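Local coordinates for protein class I phosphodiesterase PDEB1 (Leishmania major, PDB 2R8Q) that belongs to the class I phosphodiesterases, an all-helical family with a metal site in its catalytic domain, and carries zinc, magnesium and 3-isobutyl-1-methylxanthine, at residues N169-A180 with L207-K218; T114-L124 with L325-V333. All blocks are in the same frame, centred on the assembly; numbering follows the deposited sequence.

In the fold
Interactions 1 and 2 lie in separate parts of one all-helical catalytic domain, their centres 24 Å apart and their nearest atoms about 10 Å apart. Interaction 1 is nested along the chain inside the long loop that interaction 2 closes. It stands beside the metals: the side chain of E173 is about 4 Å from the magnesium ion and that of T214 about 6 Å from the zinc ion, while H176 packs on the zinc ligand D141. Interaction 2 is more remote, with the side chain of Y115 about 11 Å from 3-isobutyl-1-methylxanthine and 12 Å from zinc. Helices 127-139 and 239-254 pack against segments of both interactions; the latter ends at the zinc ligand D254.

Interaction 1 (N169-A180 with L207-K218); sequences NSVLEVHHCSLA and LIDCVLATDMAK
C177 drives its sulfur into a hollow formed by I208, V211 and L212. SG lies beside the backbone N of its own residue (chi1 -73°) and settles 3.6 Å from V211 CB, with I208 and L212 flanking it. The fit is reciprocal. L212 CD2 drops into the dip between E173, V174 and C177, 4.0 Å from V174 CG2, and V211 CG1 presses on E173 O, 3.6 Å away, while touching H176 CB. Farther along, A180 CB rests on L207 CD2.

These bumps join the 171-180 and 207-212 parts of two helices of the phosphodiesterase core, roughly antiparallel (150° between directions), with axes 9.1 Å apart at closest. L162 of the second subunit packs on C177, and A165 of that subunit on I208 and L212, so the pair also borders the dimer contact.

Past L212 a type I turn leads to D215, and the contact becomes polar. The carboxylates of E173 and D215 lie stacked, planes 3° apart, with E173 CD 3.6 Å from D215 CB. Their like charges are probably eased by the nearby magnesium ion and by bonds: N149 holds E173 OE1, water 2 joins E173 OE2 to T214 O, and S170 OG donates to the anti lone pair of D215 OD2 at 2.7 Å. S170 OG also receives water 1, which bridges to L212 O. D215 OD1 accepts A217 N from above the carboxylate plane in an Asx turn; gripped at both oxygens, the group is limited in rotation. T214 OG1 donates a hydrogen bond back to V211 O at 2.6 Å, in the carbonyl plane, and the same hydroxyl oxygen lies against E173 CG.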
loop_
_atom_site.group_PDB
_atom_site.type_symbol
_atom_site.label_atom_id
_atom_site.label_comp_id
_atom_site.label_asym_id
_atom_site.label_seq_id
_atom_site.Cartn_x
_atom_site.Cartn_y
_atom_site.Cartn_z
ATOM N N ASN A 169 1.044 12.608 -0.813
ATOM C CA ASN A 169 0.574 12.925 -2.156
ATOM C C ASN A 169 1.209 12.098 -3.276
ATOM O O ASN A 169 0.826 12.229 -4.439
ATOM C CB ASN A 169 0.787 14.414 -2.440
ATOM C CG ASN A 169 0.144 14.857 -3.739
ATOM O OD1 ASN A 169 -1.056 14.672 -3.943
ATOM N ND2 ASN A 169 0.939 15.449 -4.624
ATOM N N SER A 170 2.178 11.255 -2.934
ATOM C CA SER A 170 2.827 10.416 -3.937
ATOM C C SER A 170 2.063 9.104 -4.058
ATOM O O SER A 170 2.557 8.044 -3.675
ATOM C CB SER A 170 4.281 10.139 -3.547
ATOM O OG SER A 170 5.021 11.346 -3.473
ATOM N N VAL A 171 0.850 9.204 -4.595
ATOM C CA VAL A 171 -0.049 8.071 -4.783
ATOM C C VAL A 171 0.619 6.867 -5.441
ATOM O O VAL A 171 0.679 5.778 -4.869
ATOM C CB VAL A 171 -1.261 8.480 -5.653
ATOM C CG1 VAL A 171 -2.255 7.337 -5.728
ATOM C CG2 VAL A 171 -1.915 9.739 -5.083
ATOM N N LEU A 172 1.114 7.074 -6.655
ATOM C CA LEU A 172 1.758 6.015 -7.417
ATOM C C LEU A 172 3.041 5.472 -6.803
ATOM O O LEU A 172 3.215 4.258 -6.689
ATOM C CB LEU A 172 2.062 6.513 -8.832
ATOM C CG LEU A 172 0.885 6.594 -9.801
ATOM C CD1 LEU A 172 1.215 7.550 -10.934
ATOM C CD2 LEU A 172 0.572 5.209 -10.326
ATOM N N GLU A 173 3.941 6.367 -6.408
ATOM C CA GLU A 173 5.226 5.941 -5.865
ATOM C C GLU A 173 5.151 5.059 -4.613
ATOM O O GLU A 173 5.924 4.110 -4.477
ATOM C CB GLU A 173 6.118 7.164 -5.635
ATOM C CG GLU A 173 6.516 7.904 -6.928
ATOM C CD GLU A 173 5.373 8.687 -7.563
ATOM O OE1 GLU A 173 4.435 9.064 -6.836
ATOM O OE2 GLU A 173 5.420 8.945 -8.786
ATOM N N VAL A 174 4.223 5.342 -3.707
ATOM C CA VAL A 174 4.098 4.499 -2.522
ATOM C C VAL A 174 3.594 3.126 -2.975
ATOM O O VAL A 174 4.027 2.095 -2.457
ATOM C CB VAL A 174 3.121 5.114 -1.494
ATOM C CG1 VAL A 174 2.861 4.126 -0.354
ATOM C CG2 VAL A 174 3.713 6.401 -0.935
ATOM N N HIS A 175 2.696 3.123 -3.958
ATOM C CA HIS A 175 2.150 1.882 -4.502
ATOM C C HIS A 175 3.276 1.044 -5.109
ATOM O O HIS A 175 3.340 -0.167 -4.888
ATOM C CB HIS A 175 1.096 2.197 -5.571
ATOM C CG HIS A 175 0.439 0.986 -6.166
ATOM N ND1 HIS A 175 -0.338 0.119 -5.428
ATOM C CD2 HIS A 175 0.420 0.518 -7.437
ATOM C CE1 HIS A 175 -0.811 -0.829 -6.219
ATOM N NE2 HIS A 175 -0.365 -0.609 -7.444
ATOM N N HIS A 176 4.171 1.680 -5.864
ATOM C CA HIS A 176 5.272 0.931 -6.477
ATOM C C HIS A 176 6.147 0.294 -5.389
ATOM O O HIS A 176 6.602 -0.848 -5.527
ATOM C CB HIS A 176 6.151 1.832 -7.360
ATOM C CG HIS A 176 5.397 2.637 -8.376
ATOM N ND1 HIS A 176 4.403 2.108 -9.175
ATOM C CD2 HIS A 176 5.546 3.926 -8.768
ATOM C CE1 HIS A 176 3.975 3.036 -10.013
ATOM N NE2 HIS A 176 4.653 4.148 -9.789
ATOM N N CYS A 177 6.389 1.036 -4.310
ATOM C CA CYS A 177 7.201 0.524 -3.207
ATOM C C CYS A 177 6.527 -0.682 -2.566
ATOM O O CYS A 177 7.181 -1.675 -2.252
ATOM C CB CYS A 177 7.409 1.601 -2.140
ATOM S SG CYS A 177 8.560 2.913 -2.607
ATOM N N SER A 178 5.216 -0.589 -2.369
ATOM C CA SER A 178 4.462 -1.680 -1.759
ATOM C C SER A 178 4.578 -2.962 -2.573
ATOM O O SER A 178 4.715 -4.056 -2.012
ATOM C CB SER A 178 2.990 -1.285 -1.614
ATOM O OG SER A 178 2.856 -0.155 -0.772
ATOM N N LEU A 179 4.521 -2.837 -3.895
ATOM C CA LEU A 179 4.636 -4.013 -4.747
ATOM C C LEU A 179 6.069 -4.531 -4.790
ATOM O O LEU A 179 6.296 -5.733 -4.935
ATOM C CB LEU A 179 4.137 -3.705 -6.159
ATOM C CG LEU A 179 2.620 -3.527 -6.245
ATOM C CD1 LEU A 179 2.226 -3.169 -7.663
ATOM C CD2 LEU A 179 1.926 -4.813 -5.815
ATOM N N ALA A 180 7.041 -3.632 -4.664
ATOM C CA ALA A 180 8.437 -4.050 -4.663
ATOM C C ALA A 180 8.653 -4.943 -3.444
ATOM O O ALA A 180 9.284 -5.993 -3.534
ATOM C CB ALA A 180 9.353 -2.834 -4.591
ATOM N N LEU A 207 16.236 1.710 -1.666
ATOM C CA LEU A 207 15.309 1.434 -2.754
ATOM C C LEU A 207 14.063 2.312 -2.611
ATOM O O LEU A 207 13.636 2.957 -3.569
ATOM C CB LEU A 207 14.931 -0.053 -2.751
ATOM C CG LEU A 207 13.915 -0.560 -3.782
ATOM C CD1 LEU A 207 14.139 -2.046 -4.031
ATOM C CD2 LEU A 207 12.497 -0.302 -3.277
ATOM N N ILE A 208 13.501 2.349 -1.406
ATOM C CA ILE A 208 12.306 3.144 -1.139
ATOM C C ILE A 208 12.563 4.640 -1.350
ATOM O O ILE A 208 11.750 5.330 -1.972
ATOM C CB ILE A 208 11.794 2.862 0.295
ATOM C CG1 ILE A 208 11.236 1.436 0.343
ATOM C CG2 ILE A 208 10.744 3.897 0.705
ATOM C CD1 ILE A 208 11.037 0.866 1.740
ATOM N N ASP A 209 13.688 5.141 -0.842
ATOM C CA ASP A 209 14.021 6.554 -1.014
ATOM C C ASP A 209 14.091 6.903 -2.493
ATOM O O ASP A 209 13.593 7.944 -2.928
ATOM C CB ASP A 209 15.375 6.895 -0.379
ATOM C CG ASP A 209 15.328 6.922 1.137
ATOM O OD1 ASP A 209 14.231 7.134 1.703
ATOM O OD2 ASP A 209 16.401 6.754 1.757
ATOM N N CYS A 210 14.722 6.025 -3.265
ATOM C CA CYS A 210 14.870 6.251 -4.694
ATOM C C CYS A 210 13.543 6.251 -5.441
ATOM O O CYS A 210 13.309 7.108 -6.289
ATOM C CB CYS A 210 15.820 5.213 -5.292
ATOM S SG CYS A 210 17.551 5.573 -4.917
ATOM N N VAL A 211 12.672 5.298 -5.129
ATOM C CA VAL A 211 11.377 5.248 -5.797
ATOM C C VAL A 211 10.552 6.485 -5.437
ATOM O O VAL A 211 9.939 7.107 -6.303
ATOM C CB VAL A 211 10.572 3.986 -5.402
ATOM C CG1 VAL A 211 9.205 4.011 -6.073
ATOM C CG2 VAL A 211 11.324 2.735 -5.816
ATOM N N LEU A 212 10.536 6.845 -4.159
ATOM C CA LEU A 212 9.758 8.007 -3.750
ATOM C C LEU A 212 10.288 9.286 -4.387
ATOM O O LEU A 212 9.530 10.230 -4.632
ATOM C CB LEU A 212 9.754 8.137 -2.223
ATOM C CG LEU A 212 9.077 6.987 -1.464
ATOM C CD1 LEU A 212 9.175 7.249 0.038
ATOM C CD2 LEU A 212 7.620 6.858 -1.893
ATOM N N ALA A 213 11.589 9.312 -4.659
ATOM C CA ALA A 213 12.215 10.481 -5.269
ATOM C C ALA A 213 11.802 10.699 -6.724
ATOM O O ALA A 213 12.047 11.771 -7.276
ATOM C CB ALA A 213 13.732 10.367 -5.181
ATOM N N THR A 214 11.180 9.700 -7.346
ATOM C CA THR A 214 10.770 9.841 -8.745
ATOM C C THR A 214 9.465 10.603 -8.957
ATOM O O THR A 214 9.063 10.829 -10.097
ATOM C CB THR A 214 10.653 8.476 -9.462
ATOM O OG1 THR A 214 9.685 7.658 -8.795
ATOM C CG2 THR A 214 12.003 7.769 -9.491
ATOM N N ASP A 215 8.794 10.993 -7.876
ATOM C CA ASP A 215 7.558 11.760 -8.020
ATOM C C ASP A 215 7.963 13.154 -8.486
ATOM O O ASP A 215 8.617 13.892 -7.750
ATOM C CB ASP A 215 6.814 11.859 -6.689
ATOM C CG ASP A 215 5.529 12.665 -6.801
ATOM O OD1 ASP A 215 5.224 13.151 -7.911
ATOM O OD2 ASP A 215 4.824 12.807 -5.782
ATOM N N MET A 216 7.578 13.510 -9.707
ATOM C CA MET A 216 7.944 14.810 -10.264
ATOM C C MET A 216 7.394 16.020 -9.522
ATOM O O MET A 216 7.843 17.145 -9.751
ATOM C CB MET A 216 7.556 14.877 -11.744
ATOM C CG MET A 216 8.475 14.074 -12.659
ATOM S SD MET A 216 10.219 14.585 -12.572
ATOM C CE MET A 216 10.206 16.051 -13.577
ATOM N N ALA A 217 6.430 15.807 -8.633
ATOM C CA ALA A 217 5.879 16.924 -7.870
ATOM C C ALA A 217 6.951 17.451 -6.919
ATOM O O ALA A 217 6.900 18.597 -6.477
ATOM C CB ALA A 217 4.655 16.473 -7.080
ATOM N N LYS A 218 7.929 16.602 -6.618
ATOM C CA LYS A 218 9.013 16.956 -5.707
ATOM C C LYS A 218 10.264 17.376 -6.465
ATOM O O LYS A 218 11.325 17.548 -5.872
ATOM C CB LYS A 218 9.358 15.755 -4.820
ATOM C CG LYS A 218 8.199 15.215 -4.002
ATOM C CD LYS A 218 8.569 13.905 -3.310
ATOM C CE LYS A 218 9.719 14.085 -2.329
ATOM N NZ LYS A 218 10.057 12.812 -1.629
HETATM O O HOH W 1 7.385 10.759 -2.890
HETATM O O HOH W 2 7.156 8.782 -10.890
#

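Interaction 2 (T114-L124 with L325-V333); sequences TYLYTGKASEL and LFHGMQWCV
M329 reaches along G119 and onto the ring of Y115. CB is set off to one side and touches nothing in 114-124; CG then comes to 4.0 Å from G119 CA. SD follows, 3.8 Å from Y115 CB and oblique to the ring in a Met-aromatic contact. A bend at the last torsion (chi3 61°) then turns CE over the middle of one face, 3.5 Å from the Y115 ring centroid and 9° off its normal, a CH-pi contact. W331 CZ2 meets the edge of the same ring, and C332 SG approaches Y115 CE2 obliquely at 3.6 Å. The far rim of the W331 indole abuts G119, with CZ3 3.6 Å from G119 CA.

The segments join the end of helix 102-118 to the start of helix 330-348. At their closest, G119 and G328 exchange CA-H...O contacts, flanked by waters bridging T118 O to G328 O and G119 O to G328 N. Beyond, L124 CD1 meets the edge of the F326 ring, 3.5 Å from CE1. With no direct conventional hydrogen bond between the segments, cohesion rests on sulfur, methyl and aromatic contacts, and water serves the backbone polar atoms where the two glycines meet.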
loop_
_atom_site.group_PDB
_atom_site.type_symbol
_atom_site.label_atom_id
_atom_site.label_comp_id
_atom_site.label_asym_id
_atom_site.label_seq_id
_atom_site.Cartn_x
_atom_site.Cartn_y
_atom_site.Cartn_z
ATOM N N THR A 114 24.724 2.990 -17.657
ATOM C CA THR A 114 25.616 3.871 -18.407
ATOM C C THR A 114 26.056 5.081 -17.584
ATOM O O THR A 114 27.177 5.557 -17.732
ATOM C CB THR A 114 24.994 4.363 -19.750
ATOM O OG1 THR A 114 23.942 5.302 -19.500
ATOM C CG2 THR A 114 24.458 3.188 -20.547
ATOM N N TYR A 115 25.190 5.576 -16.704
ATOM C CA TYR A 115 25.558 6.724 -15.884
ATOM C C TYR A 115 26.604 6.328 -14.852
ATOM O O TYR A 115 27.554 7.069 -14.595
ATOM C CB TYR A 115 24.334 7.290 -15.155
ATOM C CG TYR A 115 23.307 7.959 -16.042
ATOM C CD1 TYR A 115 22.088 8.383 -15.517
ATOM C CD2 TYR A 115 23.550 8.181 -17.401
ATOM C CE1 TYR A 115 21.136 9.007 -16.311
ATOM C CE2 TYR A 115 22.598 8.808 -18.209
ATOM C CZ TYR A 115 21.393 9.217 -17.652
ATOM O OH TYR A 115 20.437 9.823 -18.437
ATOM N N LEU A 116 26.418 5.153 -14.260
ATOM C CA LEU A 116 27.330 4.651 -13.243
ATOM C C LEU A 116 28.704 4.280 -13.773
ATOM O O LEU A 116 29.727 4.633 -13.184
ATOM C CB LEU A 116 26.732 3.417 -12.565
ATOM C CG LEU A 116 25.524 3.639 -11.651
ATOM C CD1 LEU A 116 24.950 2.286 -11.249
ATOM C CD2 LEU A 116 25.944 4.447 -10.425
ATOM N N TYR A 117 28.738 3.579 -14.898
ATOM C CA TYR A 117 30.015 3.125 -15.414
ATOM C C TYR A 117 30.606 3.895 -16.587
ATOM O O TYR A 117 31.806 4.159 -16.604
ATOM C CB TYR A 117 29.904 1.620 -15.667
ATOM C CG TYR A 117 29.511 0.914 -14.379
ATOM C CD1 TYR A 117 28.235 0.369 -14.207
ATOM C CD2 TYR A 117 30.382 0.902 -13.287
ATOM C CE1 TYR A 117 27.839 -0.165 -12.972
ATOM C CE2 TYR A 117 29.996 0.374 -12.056
ATOM C CZ TYR A 117 28.726 -0.155 -11.903
ATOM O OH TYR A 117 28.348 -0.647 -10.671
ATOM N N THR A 118 29.789 4.277 -17.560
ATOM C CA THR A 118 30.315 5.063 -18.668
ATOM C C THR A 118 30.444 6.500 -18.164
ATOM O O THR A 118 31.423 7.191 -18.455
ATOM C CB THR A 118 29.373 5.024 -19.892
ATOM O OG1 THR A 118 29.252 3.674 -20.355
ATOM C CG2 THR A 118 29.919 5.892 -21.022
ATOM N N GLY A 119 29.453 6.928 -17.382
ATOM C CA GLY A 119 29.441 8.272 -16.829
ATOM C C GLY A 119 30.251 8.435 -15.552
ATOM O O GLY A 119 30.358 9.541 -15.016
ATOM N N LYS A 120 30.803 7.332 -15.054
ATOM C CA LYS A 120 31.636 7.343 -13.852
ATOM C C LYS A 120 30.939 7.715 -12.543
ATOM O O LYS A 120 31.609 8.013 -11.552
ATOM C CB LYS A 120 32.831 8.282 -14.059
ATOM C CG LYS A 120 33.670 7.984 -15.297
ATOM C CD LYS A 120 34.243 6.575 -15.266
ATOM C CE LYS A 120 35.286 6.381 -16.359
ATOM N NZ LYS A 120 34.751 6.720 -17.704
ATOM N N ALA A 121 29.610 7.700 -12.522
ATOM C CA ALA A 121 28.883 8.038 -11.299
ATOM C C ALA A 121 29.106 6.998 -10.197
ATOM O O ALA A 121 28.883 7.275 -9.016
ATOM C CB ALA A 121 27.391 8.181 -11.592
ATOM N N SER A 122 29.551 5.802 -10.577
ATOM C CA SER A 122 29.809 4.746 -9.600
ATOM C C SER A 122 30.916 5.157 -8.629
ATOM O O SER A 122 31.058 4.574 -7.557
ATOM C CB SER A 122 30.204 3.439 -10.301
ATOM O OG SER A 122 31.476 3.536 -10.926
ATOM N N GLU A 123 31.697 6.163 -9.010
ATOM C CA GLU A 123 32.788 6.649 -8.170
ATOM C C GLU A 123 32.272 7.397 -6.948
ATOM O O GLU A 123 33.016 7.636 -5.994
ATOM C CB GLU A 123 33.699 7.570 -8.980
ATOM C CG GLU A 123 34.486 6.851 -10.053
ATOM C CD GLU A 123 35.239 7.802 -10.956
ATOM O OE1 GLU A 123 35.298 9.010 -10.640
ATOM O OE2 GLU A 123 35.777 7.337 -11.982
ATOM N N LEU A 124 30.996 7.759 -6.977
ATOM C CA LEU A 124 30.382 8.491 -5.877
ATOM C C LEU A 124 29.601 7.570 -4.943
ATOM O O LEU A 124 29.090 8.018 -3.916
ATOM C CB LEU A 124 29.430 9.552 -6.432
ATOM C CG LEU A 124 29.994 10.510 -7.485
ATOM C CD1 LEU A 124 28.854 11.287 -8.131
ATOM C CD2 LEU A 124 31.002 11.447 -6.845
ATOM N N LEU A 325 28.227 18.102 -10.400
ATOM C CA LEU A 325 28.774 16.896 -9.787
ATOM C C LEU A 325 29.019 15.720 -10.731
ATOM O O LEU A 325 30.063 15.072 -10.657
ATOM C CB LEU A 325 27.868 16.442 -8.636
ATOM C CG LEU A 325 28.400 15.301 -7.765
ATOM C CD1 LEU A 325 29.692 15.726 -7.079
ATOM C CD2 LEU A 325 27.354 14.921 -6.735
ATOM N N PHE A 326 28.059 15.432 -11.604
ATOM C CA PHE A 326 28.204 14.313 -12.536
ATOM C C PHE A 326 28.892 14.772 -13.818
ATOM O O PHE A 326 28.306 14.729 -14.899
ATOM C CB PHE A 326 26.835 13.716 -12.888
ATOM C CG PHE A 326 26.010 13.316 -11.692
ATOM C CD1 PHE A 326 26.601 12.717 -10.585
ATOM C CD2 PHE A 326 24.634 13.510 -11.689
ATOM C CE1 PHE A 326 25.831 12.317 -9.493
ATOM C CE2 PHE A 326 23.858 13.111 -10.603
ATOM C CZ PHE A 326 24.458 12.515 -9.504
ATOM N N HIS A 327 30.146 15.195 -13.692
ATOM C CA HIS A 327 30.905 15.691 -14.832
ATOM C C HIS A 327 31.124 14.666 -15.943
ATOM O O HIS A 327 31.257 15.032 -17.112
ATOM C CB HIS A 327 32.247 16.245 -14.347
ATOM C CG HIS A 327 32.120 17.195 -13.195
ATOM N ND1 HIS A 327 32.417 16.837 -11.897
ATOM C CD2 HIS A 327 31.694 18.480 -13.143
ATOM C CE1 HIS A 327 32.180 17.861 -11.095
ATOM N NE2 HIS A 327 31.740 18.869 -11.826
ATOM N N GLY A 328 31.143 13.384 -15.588
ATOM C CA GLY A 328 31.350 12.350 -16.586
ATOM C C GLY A 328 30.161 12.085 -17.496
ATOM O O GLY A 328 30.264 11.295 -18.437
ATOM N N MET A 329 29.035 12.741 -17.220
ATOM C CA MET A 329 27.823 12.566 -18.022
ATOM C C MET A 329 27.589 13.737 -18.978
ATOM O O MET A 329 26.454 14.070 -19.313
ATOM C CB MET A 329 26.607 12.384 -17.098
ATOM C CG MET A 329 26.523 11.001 -16.454
ATOM S SD MET A 329 25.496 10.940 -14.961
ATOM C CE MET A 329 23.910 11.442 -15.610
ATOM N N GLN A 330 28.676 14.355 -19.427
ATOM C CA GLN A 330 28.582 15.483 -20.341
ATOM C C GLN A 330 27.800 15.157 -21.611
ATOM O O GLN A 330 27.085 16.009 -22.134
ATOM C CB GLN A 330 29.986 15.965 -20.718
ATOM C CG GLN A 330 30.011 17.212 -21.596
ATOM C CD GLN A 330 29.325 18.401 -20.949
ATOM O OE1 GLN A 330 29.519 18.675 -19.764
ATOM N NE2 GLN A 330 28.526 19.124 -21.728
ATOM N N TRP A 331 27.926 13.928 -22.103
ATOM C CA TRP A 331 27.230 13.542 -23.326
ATOM C C TRP A 331 25.716 13.739 -23.208
ATOM O O TRP A 331 25.040 13.983 -24.202
ATOM C CB TRP A 331 27.560 12.086 -23.695
ATOM C CG TRP A 331 26.669 11.049 -23.073
ATOM C CD1 TRP A 331 25.408 10.700 -23.477
ATOM C CD2 TRP A 331 26.963 10.234 -21.932
ATOM N NE1 TRP A 331 24.903 9.721 -22.658
ATOM C CE2 TRP A 331 25.835 9.416 -21.701
ATOM C CE3 TRP A 331 28.070 10.116 -21.080
ATOM C CZ2 TRP A 331 25.781 8.491 -20.653
ATOM C CZ3 TRP A 331 28.017 9.195 -20.037
ATOM C CH2 TRP A 331 26.876 8.395 -19.835
ATOM N N CYS A 332 25.189 13.640 -21.990
ATOM C CA CYS A 332 23.756 13.819 -21.772
ATOM C C CYS A 332 23.367 15.250 -22.109
ATOM O O CYS A 332 22.356 15.492 -22.765
ATOM C CB CYS A 332 23.391 13.541 -20.315
ATOM S SG CYS A 332 23.712 11.859 -19.774
ATOM N N VAL A 333 24.177 16.195 -21.643
ATOM C CA VAL A 333 23.933 17.608 -21.896
ATOM C C VAL A 333 24.127 17.928 -23.375
ATOM O O VAL A 333 23.318 18.636 -23.972
ATOM C CB VAL A 333 24.879 18.498 -21.058
ATOM C CG1 VAL A 333 24.751 19.952 -21.490
ATOM C CG2 VAL A 333 24.547 18.359 -19.580
HETATM O O HOH W 3 32.465 9.611 -18.917
HETATM O O HOH W 4 30.057 11.668 -13.376
#